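PDB 3CKY: 2-(hydroxymethyl)glutarate dehydrogenase from Eubacterium barkeri, which catalyses the NADH-dependent, reversible reduction of 2-formylglutarate to (S)-2-hydroxymethylglutarate, a step in the fermentation of nicotinate. Local coordinates for residues Lys287-Glu290 and Gln291-Gly294; Gly199-Pro202 and Glu203-Gln206; Val257-Pro260 and Met261-Met264; Ala265-Ile268 and Phe269-Gly272; Arg215-Ala218 and Met219-Lys222. All coordinates share one frame; numbering follows the deposited sequence.

Contact 1. Residues Lys287-Glu290 and Gln291-Gly294; sequences KVWE and QMTG
Trp289 and Met292 lie side by side and point the same way, a local pairing three residues apart on helix 286-293. The methionine chain, extended through its first two torsions, carries SD to the edge of the indole six-membered ring, in its plane (5.2 Å from SD to the centroid). The bend at chi3 (-66°) then brings the methyl to the same corner, with Met292 CE 3.7 Å from Trp289 CZ3. Val288 CG1 lies over one indole face, toward its rim. The outer parts of the cluster meet other chains: Trp289 packs on Pro260 of the third subunit, and Met292 on its own counterpart in the second.

Gln291 contributes mainly through its backbone, its N-H reaching Lys287 O at 2.9 Å, with CB resting 3.3 Å from the same Lys287 O. Glu290 gives its carbonyl to Gly294 N (2.9 Å between Glu290 O and Gly294 N), whereas its carboxylate turns away to accept from Val297 and Ser298 N. Two donors of one residue grip Trp289 O: Thr293 N and Thr293 OG1 approach from opposite faces of the carbonyl plane, the hydroxyl at 2.7 Å from Trp289 O. A chi1 of 63° brings that hydroxyl back over the last turn, where it also bonds Val295 N. With a valine at Thr293, Trp289 O would probably keep one of these two donors and Val295 N would lose its partner.

A Met-aromatic contact here sits beside a helix C-terminus, where Gly294 leaves helical angles with positive phi and the Thr293 hydroxyl doubles the last-turn bond to Trp289 O.

Contact 2. Residues Gly199-Pro202 and Glu203-Gln206; sequences GLKP and ETMQ
Leu200 and Met205 make the apolar part of this turn. Their side chains cross at about a right angle, with Leu200 CD1 3.8 Å from Met205 CG and 4.0 Å from Met205 SD. Both also pack on the third subunit, against its Ala169 and Val176, and Met205 reaches Leu192 of helix 169-197 in its own chain.

Backbone hydrogen bonds start the helix. Met205 N donates to Lys201 O in the carbonyl plane (3.1 Å), and Gln206 N to Pro202 O (2.8 Å); Lys201 is the N-cap residue, and Pro202 after it has no N-H to give. Gly199, just upstream, ends the preceding helix at positive phi in a Schellman motif.

Solvent supplies a further polar link. One water accepts from Lys201 N and lies 2.6 Å from Thr204 OG1, bridging the residue before the helix to its first turn.

The charged pair is looser. Glu203 bends at chi2 (90°) and folds its carboxylate back over the helix start, so that OE1 lies 3.4 Å from Lys201 CB and OE2 3.3 Å from Pro202 CD. Lys201 NZ stays 4.8 Å from Glu203 OE1, too far for a salt bridge.

The attraction between these opposite charges is therefore probably diffuse, and a carboxylate lying at the amino end of a helix is likely to be favoured by the helix dipole.

Contact 3. Residues Val257-Pro260 and Met261-Met264; sequences VPLP and MTAM
Leu259 and Thr262 meet through their CB atoms, 3.8 Å apart, where the chain turns from an extended loop into helix 260-274. This is the tight part of the contact. Leu259, at the N-cap position, offers its carbonyl to Ala263 N at 2.8 Å, the donor lying nearly along the C=O axis, and Ala263 CB sits 3.3 Å from the same Leu259 O. Pro260 opens the first turn, its O taking Met264 N at 3.0 Å, and its ring packs against Met264 of the fourth subunit. A proline suits this place, since a first-turn nitrogen has no carbonyl within the helix to bond.

The looser side belongs to Met261. Only its CB stays near Pro260; beyond that the chain, bent at chi2 and chi3, leaves the turn. That side is nevertheless filled by protein, not solvent: Met261 lies on Ser187 of the third subunit, and Pro258, just upstream, on Trp289 of the same neighbour.

Leu259 has no polar side-chain group to receive the first N-H groups, and a neighbouring chain supplies one. Glu190 of the third subunit accepts from Met261 N through OE2 and bonds Thr262 OG1 through OE1; chi1 of -57° sets the threonine hydroxyl beside its own backbone N, near that carboxylate.

The arrangement is a proline-initiated helix N-terminus buried in a tetramer interface, its first turn completed by a glutamate from another subunit.

Contact 4. Residues Ala265-Ile268 and Phe269-Gly272; sequences ATQI and FEGG
Phe269 N meets Ala265 O at 3.0 Å and nearly straight (N-H...O 174°), the first of four successive i to i+4 bonds that continue through Glu270 to Thr266, Gly271 to Gln267 and Gly272 to Ile268, the last being the longest at 3.3 Å from Gly272 N to Ile268 O.

On this regular frame the phenylalanine ring leans back along the helix. Its chi1 of -78° keeps CG beside the backbone N, which brings Phe269 CD2 to 3.2 Å from Ala265 O, obliquely to the ring. Thus one carbonyl receives the N-H of Phe269 and also lies against its ring. Beyond the helix the ring packs on Leu245, Met185, Met282 and Val285.

Glu270 leaves by another route. CB rests 3.4 Å from Gln267 O, and the chain then bends at chi2 toward a long, weak ion pair with Arg273. Thr266 turns its hydroxyl back to Thr262 O, one turn earlier. Gln267 packs on Ala263 and Glu270 on Pro258, both of the fourth subunit, while Ile268 meets Pro260 of the third.

Here a buried stretch of helix 260-274 faces its own C-terminal helical domain through residues such as Phe269 and Thr266, and neighbouring subunits through Gln267, Glu270 and Ile268, in an enzyme of the beta-hydroxyacid dehydrogenase family.

Contact 5. Residues Arg215-Ala218 and Met219-Lys222; sequences RSYA and MEAK
Tyr217 lays one face of its ring against Ala221, one helical turn later. Ala221 CB stands 4.0 Å from the ring centroid, 28° off the normal, a CH-pi contact with Tyr217 CE2 and CZ both 3.7 Å from Ala221 CB. The ring takes this place because CG is anti to the backbone N. Ala221 N also bonds Tyr217 O at 2.7 Å, pinning the two residues from the backbone side.

Glu220 folds back over the helix start, its OE2 3.0 Å from Ser216 O, two acceptors that cannot bond each other. It crosses Arg215 at an oblique angle, OE2 meeting the arginine methylenes, 3.9 Å from Arg215 CD. Arg215 NE remains 4.9 Å from Glu220 OE2, so opposite charges are near without touching. Arg215 and Tyr217 each pack on the other's counterpart in the third subunit.

Ser216 is the N-cap; chi1 of 63° turns OG to accept from Met219 N at 3.3 Å, while its O receives Glu220 N. Replacing Ser216 with an alanine would probably deprive Met219 N of its capping acceptor and weaken the start of the helix.

Together these features make a serine N-cap beginning helix 217-228, with Tyr217 laid over Ala221 one turn on, at an interface with the third subunit.

The five local contacts illustrate how helix ends and turns are joined into one domain. Contacts 3 and 4 follow each other on helix 260-274, their centres 13 Å apart. Contact 1 touches contact 4, with Val288 CG2 3.4 Å from Gly272 N and Trp289 CZ2 4.0 Å from Ile268 CG2. Contact 2 meets contact 5 through Met219 CE, 3.6 Å from Gln206 CA. All five reach the third subunit. None forms the catalytic site: in contact 5 the side chain of Tyr217 is still about 11 Å from that of Lys174, the probable active-site lysine. In contact 4, the Thr266 side chain lies about 9 Å from that of Lys243, a probable NAD(+)-binding residue.

Contact 1. Residues Lys287-Glu290 and Gln291-Gly294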
loop_
_atom_site.group_PDB
_atom_site.type_symbol
_atom_site.label_atom_id
_atom_site.label_comp_id
_atom_site.label_asym_id
_atom_site.label_seq_id
_atom_site.Cartn_x
_atom_site.Cartn_y
_atom_site.Cartn_z
ATOM N N LYS A 287 -15.959 -9.850 5.630
ATOM C CA LYS A 287 -16.450 -10.763 4.587
ATOM C C LYS A 287 -15.525 -10.836 3.363
ATOM O O LYS A 287 -15.496 -11.857 2.683
ATOM C CB LYS A 287 -17.828 -10.337 4.121
ATOM C CG LYS A 287 -18.927 -10.474 5.158
ATOM C CD LYS A 287 -20.271 -10.105 4.522
ATOM C CE LYS A 287 -21.343 -9.954 5.554
ATOM N NZ LYS A 287 -22.685 -9.781 4.917
ATOM N N VAL A 288 -14.767 -9.770 3.097
ATOM C CA VAL A 288 -13.696 -9.818 2.070
ATOM C C VAL A 288 -12.736 -11.002 2.285
ATOM O O VAL A 288 -12.451 -11.756 1.359
ATOM C CB VAL A 288 -12.864 -8.525 1.995
ATOM C CG1 VAL A 288 -11.669 -8.711 1.031
ATOM C CG2 VAL A 288 -13.734 -7.339 1.566
ATOM N N TRP A 289 -12.281 -11.178 3.514
ATOM C CA TRP A 289 -11.321 -12.231 3.820
ATOM C C TRP A 289 -11.976 -13.602 3.979
ATOM O O TRP A 289 -11.404 -14.614 3.585
ATOM C CB TRP A 289 -10.519 -11.853 5.071
ATOM C CG TRP A 289 -9.789 -10.532 4.945
ATOM C CD1 TRP A 289 -9.833 -9.501 5.822
ATOM C CD2 TRP A 289 -8.935 -10.101 3.859
ATOM N NE1 TRP A 289 -9.056 -8.456 5.370
ATOM C CE2 TRP A 289 -8.498 -8.796 4.166
ATOM C CE3 TRP A 289 -8.510 -10.691 2.654
ATOM C CZ2 TRP A 289 -7.645 -8.065 3.320
ATOM C CZ3 TRP A 289 -7.671 -9.963 1.813
ATOM C CH2 TRP A 289 -7.244 -8.664 2.158
ATOM N N GLU A 290 -13.185 -13.621 4.539
ATOM C CA GLU A 290 -13.978 -14.853 4.672
ATOM C C GLU A 290 -14.256 -15.462 3.318
ATOM O O GLU A 290 -14.130 -16.670 3.139
ATOM C CB GLU A 290 -15.301 -14.587 5.405
ATOM C CG GLU A 290 -15.086 -14.154 6.843
ATOM C CD GLU A 290 -16.369 -13.878 7.594
ATOM O OE1 GLU A 290 -16.501 -14.415 8.726
ATOM O OE2 GLU A 290 -17.230 -13.135 7.064
ATOM N N GLN A 291 -14.627 -14.623 2.366
ATOM C CA GLN A 291 -14.947 -15.110 1.045
ATOM C C GLN A 291 -13.674 -15.643 0.373
ATOM O O GLN A 291 -13.712 -16.673 -0.293
ATOM C CB GLN A 291 -15.606 -14.011 0.203
ATOM C CG GLN A 291 -15.934 -14.416 -1.237
ATOM C CD GLN A 291 -16.797 -15.672 -1.335
ATOM O OE1 GLN A 291 -17.825 -15.788 -0.655
ATOM N NE2 GLN A 291 -16.387 -16.618 -2.192
ATOM N N MET A 292 -12.556 -14.953 0.560
ATOM C CA MET A 292 -11.309 -15.343 -0.091
ATOM C C MET A 292 -10.695 -16.617 0.504
ATOM O O MET A 292 -10.062 -17.389 -0.220
ATOM C CB MET A 292 -10.297 -14.202 0.007
ATOM C CG MET A 292 -9.169 -14.271 -1.004
ATOM S SD MET A 292 -8.030 -12.900 -0.813
ATOM C CE MET A 292 -9.058 -11.489 -1.258
ATOM N N THR A 293 -10.901 -16.835 1.807
ATOM C CA THR A 293 -10.194 -17.885 2.560
ATOM C C THR A 293 -11.039 -19.126 2.887
ATOM O O THR A 293 -10.489 -20.197 3.147
ATOM C CB THR A 293 -9.617 -17.316 3.921
ATOM O OG1 THR A 293 -10.681 -16.880 4.788
ATOM C CG2 THR A 293 -8.612 -16.177 3.668
ATOM N N GLY A 294 -12.373 -18.962 2.878
ATOM C CA GLY A 294 -13.280 -19.952 3.388
ATOM C C GLY A 294 -13.350 -19.967 4.897
ATOM O O GLY A 294 -14.008 -20.807 5.470
#

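Contact 2. Residues Gly199-Pro202 and Glu203-Gln206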
loop_
_atom_site.group_PDB
_atom_site.type_symbol
_atom_site.label_atom_id
_atom_site.label_comp_id
_atom_site.label_asym_id
_atom_site.label_seq_id
_atom_site.Cartn_x
_atom_site.Cartn_y
_atom_site.Cartn_z
ATOM N N GLY A 199 -7.490 -21.618 15.118
ATOM C CA GLY A 199 -8.287 -22.420 16.053
ATOM C C GLY A 199 -8.849 -21.672 17.231
ATOM O O GLY A 199 -9.260 -22.294 18.191
ATOM N N LEU A 200 -8.881 -20.348 17.164
ATOM C CA LEU A 200 -9.503 -19.536 18.210
ATOM C C LEU A 200 -10.959 -19.299 17.873
ATOM O O LEU A 200 -11.308 -19.058 16.722
ATOM C CB LEU A 200 -8.819 -18.168 18.334
ATOM C CG LEU A 200 -7.343 -18.206 18.724
ATOM C CD1 LEU A 200 -6.733 -16.820 18.640
ATOM C CD2 LEU A 200 -7.135 -18.806 20.119
ATOM N N LYS A 201 -11.784 -19.349 18.899
ATOM C CA LYS A 201 -13.175 -18.944 18.790
ATOM C C LYS A 201 -13.209 -17.432 18.879
ATOM O O LYS A 201 -12.402 -16.841 19.612
ATOM C CB LYS A 201 -13.975 -19.586 19.928
ATOM C CG LYS A 201 -14.019 -21.095 19.797
ATOM C CD LYS A 201 -13.636 -21.859 21.067
ATOM C CE LYS A 201 -14.693 -21.802 22.133
ATOM N NZ LYS A 201 -14.636 -23.005 23.063
ATOM N N PRO A 202 -14.118 -16.787 18.123
ATOM C CA PRO A 202 -14.323 -15.337 18.250
ATOM C C PRO A 202 -14.550 -14.879 19.691
ATOM O O PRO A 202 -14.060 -13.817 20.079
ATOM C CB PRO A 202 -15.569 -15.084 17.394
ATOM C CG PRO A 202 -15.563 -16.173 16.405
ATOM C CD PRO A 202 -14.988 -17.372 17.091
ATOM N N GLU A 203 -15.275 -15.684 20.471
ATOM C CA GLU A 203 -15.533 -15.378 21.879
ATOM C C GLU A 203 -14.247 -15.303 22.678
ATOM O O GLU A 203 -14.084 -14.430 23.520
ATOM C CB GLU A 203 -16.405 -16.437 22.537
ATOM C CG GLU A 203 -17.547 -16.918 21.714
ATOM C CD GLU A 203 -17.157 -18.096 20.858
ATOM O OE1 GLU A 203 -17.014 -19.218 21.433
ATOM O OE2 GLU A 203 -16.986 -17.879 19.630
ATOM N N THR A 204 -13.352 -16.250 22.430
ATOM C CA THR A 204 -12.064 -16.271 23.103
ATOM C C THR A 204 -11.276 -15.010 22.799
ATOM O O THR A 204 -10.705 -14.406 23.692
ATOM C CB THR A 204 -11.237 -17.497 22.695
ATOM O OG1 THR A 204 -11.987 -18.685 22.972
ATOM C CG2 THR A 204 -9.895 -17.527 23.472
ATOM N N MET A 205 -11.275 -14.615 21.531
ATOM C CA MET A 205 -10.594 -13.402 21.106
ATOM C C MET A 205 -11.229 -12.143 21.672
ATOM O O MET A 205 -10.530 -11.259 22.139
ATOM C CB MET A 205 -10.522 -13.328 19.579
ATOM C CG MET A 205 -9.490 -14.281 18.987
ATOM S SD MET A 205 -9.276 -14.107 17.192
ATOM C CE MET A 205 -10.803 -14.815 16.565
ATOM N N GLN A 206 -12.550 -12.068 21.659
ATOM C CA GLN A 206 -13.220 -10.920 22.258
ATOM C C GLN A 206 -12.890 -10.773 23.730
ATOM O O GLN A 206 -12.571 -9.671 24.208
ATOM C CB GLN A 206 -14.726 -11.008 22.133
ATOM C CG GLN A 206 -15.343 -9.614 22.335
ATOM C CD GLN A 206 -16.740 -9.659 22.822
ATOM O OE1 GLN A 206 -17.230 -10.704 23.280
ATOM N NE2 GLN A 206 -17.418 -8.513 22.737
HETATM O O HOH W 1 -10.657 -20.422 21.504
#

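Contact 3. Residues Val257-Pro260 and Met261-Met264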
loop_
_atom_site.group_PDB
_atom_site.type_symbol
_atom_site.label_atom_id
_atom_site.label_comp_id
_atom_site.label_asym_id
_atom_site.label_seq_id
_atom_site.Cartn_x
_atom_site.Cartn_y
_atom_site.Cartn_z
ATOM N N VAL A 257 1.723 14.518 3.642
ATOM C CA VAL A 257 1.913 13.584 4.740
ATOM C C VAL A 257 1.547 12.190 4.235
ATOM O O VAL A 257 0.387 11.943 3.935
ATOM C CB VAL A 257 1.020 13.938 5.945
ATOM C CG1 VAL A 257 1.136 12.867 7.027
ATOM C CG2 VAL A 257 1.386 15.316 6.508
ATOM N N PRO A 258 2.547 11.288 4.097
ATOM C CA PRO A 258 2.254 9.917 3.714
ATOM C C PRO A 258 1.331 9.208 4.713
ATOM O O PRO A 258 1.479 9.387 5.917
ATOM C CB PRO A 258 3.633 9.250 3.707
ATOM C CG PRO A 258 4.612 10.367 3.574
ATOM C CD PRO A 258 3.994 11.513 4.282
ATOM N N LEU A 259 0.408 8.397 4.192
ATOM C CA LEU A 259 -0.617 7.719 4.980
ATOM C C LEU A 259 -0.764 6.270 4.489
ATOM O O LEU A 259 -1.827 5.871 3.981
ATOM C CB LEU A 259 -1.953 8.457 4.846
ATOM C CG LEU A 259 -2.073 9.892 5.383
ATOM C CD1 LEU A 259 -3.382 10.512 4.972
ATOM C CD2 LEU A 259 -1.938 9.887 6.906
ATOM N N PRO A 260 0.312 5.482 4.615
ATOM C CA PRO A 260 0.311 4.108 4.096
ATOM C C PRO A 260 -0.766 3.187 4.695
ATOM O O PRO A 260 -1.390 2.426 3.964
ATOM C CB PRO A 260 1.716 3.594 4.442
ATOM C CG PRO A 260 2.232 4.493 5.497
ATOM C CD PRO A 260 1.606 5.831 5.221
ATOM N N MET A 261 -0.957 3.228 6.008
ATOM C CA MET A 261 -1.976 2.395 6.659
ATOM C C MET A 261 -3.371 2.793 6.212
ATOM O O MET A 261 -4.220 1.939 5.965
ATOM C CB MET A 261 -1.888 2.515 8.183
ATOM C CG MET A 261 -0.574 2.032 8.764
ATOM S SD MET A 261 -0.262 0.284 8.536
ATOM C CE MET A 261 -1.443 -0.439 9.708
ATOM N N THR A 262 -3.614 4.097 6.134
ATOM C CA THR A 262 -4.892 4.621 5.670
ATOM C C THR A 262 -5.163 4.180 4.246
ATOM O O THR A 262 -6.276 3.750 3.934
ATOM C CB THR A 262 -4.906 6.162 5.736
ATOM O OG1 THR A 262 -4.631 6.571 7.088
ATOM C CG2 THR A 262 -6.243 6.725 5.273
ATOM N N ALA A 263 -4.140 4.317 3.398
ATOM C CA ALA A 263 -4.219 3.962 1.992
ATOM C C ALA A 263 -4.610 2.497 1.843
ATOM O O ALA A 263 -5.499 2.150 1.019
ATOM C CB ALA A 263 -2.890 4.234 1.288
ATOM N N MET A 264 -3.960 1.632 2.631
ATOM C CA MET A 264 -4.247 0.212 2.510
ATOM C C MET A 264 -5.645 -0.087 3.049
ATOM O O MET A 264 -6.384 -0.845 2.412
ATOM C CB MET A 264 -3.156 -0.677 3.144
ATOM C CG MET A 264 -1.850 -0.819 2.303
ATOM S SD MET A 264 -2.013 -0.777 0.481
ATOM C CE MET A 264 -3.071 -2.202 0.222
#

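Contact 4. Residues Ala265-Ile268 and Phe269-Gly272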
loop_
_atom_site.group_PDB
_atom_site.type_symbol
_atom_site.label_atom_id
_atom_site.label_comp_id
_atom_site.label_asym_id
_atom_site.label_seq_id
_atom_site.Cartn_x
_atom_site.Cartn_y
_atom_site.Cartn_z
ATOM N N ALA A 265 -6.024 0.518 4.170
ATOM C CA ALA A 265 -7.399 0.372 4.690
ATOM C C ALA A 265 -8.422 0.764 3.631
ATOM O O ALA A 265 -9.427 0.098 3.458
ATOM C CB ALA A 265 -7.605 1.212 5.973
ATOM N N THR A 266 -8.150 1.847 2.914
ATOM C CA THR A 266 -9.068 2.339 1.885
ATOM C C THR A 266 -9.321 1.283 0.817
ATOM O O THR A 266 -10.473 1.050 0.407
ATOM C CB THR A 266 -8.531 3.660 1.271
ATOM O OG1 THR A 266 -8.283 4.608 2.326
ATOM C CG2 THR A 266 -9.502 4.245 0.229
ATOM N N GLN A 267 -8.257 0.621 0.382
ATOM C CA GLN A 267 -8.360 -0.383 -0.677
ATOM C C GLN A 267 -9.037 -1.677 -0.204
ATOM O O GLN A 267 -9.744 -2.332 -0.968
ATOM C CB GLN A 267 -6.972 -0.670 -1.287
ATOM C CG GLN A 267 -6.353 0.508 -2.005
ATOM C CD GLN A 267 -7.289 1.227 -2.987
ATOM O OE1 GLN A 267 -7.268 2.459 -3.084
ATOM N NE2 GLN A 267 -8.101 0.477 -3.709
ATOM N N ILE A 268 -8.838 -2.026 1.060
ATOM C CA ILE A 268 -9.529 -3.157 1.653
ATOM C C ILE A 268 -11.040 -2.894 1.729
ATOM O O ILE A 268 -11.846 -3.746 1.354
ATOM C CB ILE A 268 -8.941 -3.498 3.057
ATOM C CG1 ILE A 268 -7.465 -3.922 2.921
ATOM C CG2 ILE A 268 -9.751 -4.647 3.742
ATOM C CD1 ILE A 268 -6.726 -3.984 4.243
ATOM N N PHE A 269 -11.428 -1.707 2.185
ATOM C CA PHE A 269 -12.835 -1.322 2.168
ATOM C C PHE A 269 -13.401 -1.196 0.745
ATOM O O PHE A 269 -14.589 -1.430 0.545
ATOM C CB PHE A 269 -13.076 -0.016 2.923
ATOM C CG PHE A 269 -13.106 -0.177 4.407
ATOM C CD1 PHE A 269 -14.167 -0.823 5.028
ATOM C CD2 PHE A 269 -12.078 0.329 5.191
ATOM C CE1 PHE A 269 -14.220 -0.953 6.416
ATOM C CE2 PHE A 269 -12.107 0.200 6.566
ATOM C CZ PHE A 269 -13.194 -0.451 7.187
ATOM N N GLU A 270 -12.565 -0.827 -0.225
ATOM C CA GLU A 270 -13.000 -0.845 -1.624
ATOM C C GLU A 270 -13.344 -2.260 -2.082
ATOM O O GLU A 270 -14.287 -2.457 -2.839
ATOM C CB GLU A 270 -11.940 -0.241 -2.558
ATOM C CG GLU A 270 -12.440 -0.018 -3.973
ATOM C CD GLU A 270 -13.679 0.864 -4.013
ATOM O OE1 GLU A 270 -13.565 2.071 -3.706
ATOM O OE2 GLU A 270 -14.768 0.353 -4.323
ATOM N N GLY A 271 -12.565 -3.239 -1.622
ATOM C CA GLY A 271 -12.889 -4.646 -1.856
ATOM C C GLY A 271 -14.291 -5.001 -1.381
ATOM O O GLY A 271 -15.056 -5.657 -2.099
ATOM N N GLY A 272 -14.636 -4.556 -0.174
ATOM C CA GLY A 272 -15.966 -4.792 0.369
ATOM C C GLY A 272 -17.041 -4.147 -0.477
ATOM O O GLY A 272 -18.083 -4.735 -0.724
#

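Contact 5. Residues Arg215-Ala218 and Met219-Lys222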
loop_
_atom_site.group_PDB
_atom_site.type_symbol
_atom_site.label_atom_id
_atom_site.label_comp_id
_atom_site.label_asym_id
_atom_site.label_seq_id
_atom_site.Cartn_x
_atom_site.Cartn_y
_atom_site.Cartn_z
ATOM N N ARG A 215 -6.835 -4.023 22.050
ATOM C CA ARG A 215 -8.203 -3.514 22.018
ATOM C C ARG A 215 -8.318 -2.124 21.406
ATOM O O ARG A 215 -7.373 -1.346 21.397
ATOM C CB ARG A 215 -8.852 -3.531 23.398
ATOM C CG ARG A 215 -8.347 -2.463 24.384
ATOM C CD ARG A 215 -9.113 -2.567 25.695
ATOM N NE ARG A 215 -8.499 -1.784 26.765
ATOM C CZ ARG A 215 -7.553 -2.228 27.594
ATOM N NH1 ARG A 215 -7.099 -3.476 27.520
ATOM N NH2 ARG A 215 -7.063 -1.410 28.522
ATOM N N SER A 216 -9.488 -1.865 20.846
ATOM C CA SER A 216 -9.820 -0.579 20.273
ATOM C C SER A 216 -11.319 -0.386 20.385
ATOM O O SER A 216 -12.052 -1.341 20.617
ATOM C CB SER A 216 -9.388 -0.516 18.804
ATOM O OG SER A 216 -10.079 -1.471 17.998
ATOM N N TYR A 217 -11.777 0.847 20.235
ATOM C CA TYR A 217 -13.201 1.103 20.171
ATOM C C TYR A 217 -13.842 0.358 18.986
ATOM O O TYR A 217 -14.918 -0.199 19.116
ATOM C CB TYR A 217 -13.489 2.603 20.095
ATOM C CG TYR A 217 -14.940 2.867 19.903
ATOM C CD1 TYR A 217 -15.811 2.863 20.982
ATOM C CD2 TYR A 217 -15.465 3.057 18.640
ATOM C CE1 TYR A 217 -17.178 3.074 20.805
ATOM C CE2 TYR A 217 -16.816 3.270 18.454
ATOM C CZ TYR A 217 -17.656 3.282 19.541
ATOM O OH TYR A 217 -18.984 3.488 19.348
ATOM N N ALA A 218 -13.167 0.353 17.841
ATOM C CA ALA A 218 -13.605 -0.447 16.675
ATOM C C ALA A 218 -14.016 -1.869 17.075
ATOM O O ALA A 218 -15.114 -2.328 16.756
ATOM C CB ALA A 218 -12.534 -0.494 15.616
ATOM N N MET A 219 -13.144 -2.563 17.791
ATOM C CA MET A 219 -13.463 -3.898 18.248
ATOM C C MET A 219 -14.642 -3.896 19.233
ATOM O O MET A 219 -15.540 -4.741 19.132
ATOM C CB MET A 219 -12.243 -4.553 18.879
ATOM C CG MET A 219 -12.526 -5.939 19.408
ATOM S SD MET A 219 -11.051 -6.782 19.929
ATOM C CE MET A 219 -11.695 -8.426 20.212
ATOM N N GLU A 220 -14.642 -2.964 20.183
ATOM C CA GLU A 220 -15.711 -2.903 21.182
ATOM C C GLU A 220 -17.072 -2.680 20.541
ATOM O O GLU A 220 -18.037 -3.353 20.875
ATOM C CB GLU A 220 -15.436 -1.809 22.211
ATOM C CG GLU A 220 -14.371 -2.198 23.228
ATOM C CD GLU A 220 -13.384 -1.077 23.536
ATOM O OE1 GLU A 220 -13.848 0.085 23.717
ATOM O OE2 GLU A 220 -12.153 -1.370 23.588
ATOM N N ALA A 221 -17.128 -1.757 19.594
ATOM C CA ALA A 221 -18.383 -1.405 18.944
ATOM C C ALA A 221 -18.917 -2.497 18.005
ATOM O O ALA A 221 -20.136 -2.710 17.924
ATOM C CB ALA A 221 -18.228 -0.104 18.182
ATOM N N LYS A 222 -18.024 -3.183 17.304
ATOM C CA LYS A 222 -18.440 -4.016 16.179
ATOM C C LYS A 222 -18.472 -5.522 16.447
ATOM O O LYS A 222 -19.301 -6.225 15.896
ATOM C CB LYS A 222 -17.554 -3.729 14.966
ATOM C CG LYS A 222 -17.505 -2.251 14.547
ATOM C CD LYS A 222 -18.873 -1.662 14.289
ATOM C CE LYS A 222 -18.787 -0.232 13.780
ATOM N NZ LYS A 222 -20.151 0.357 13.572
#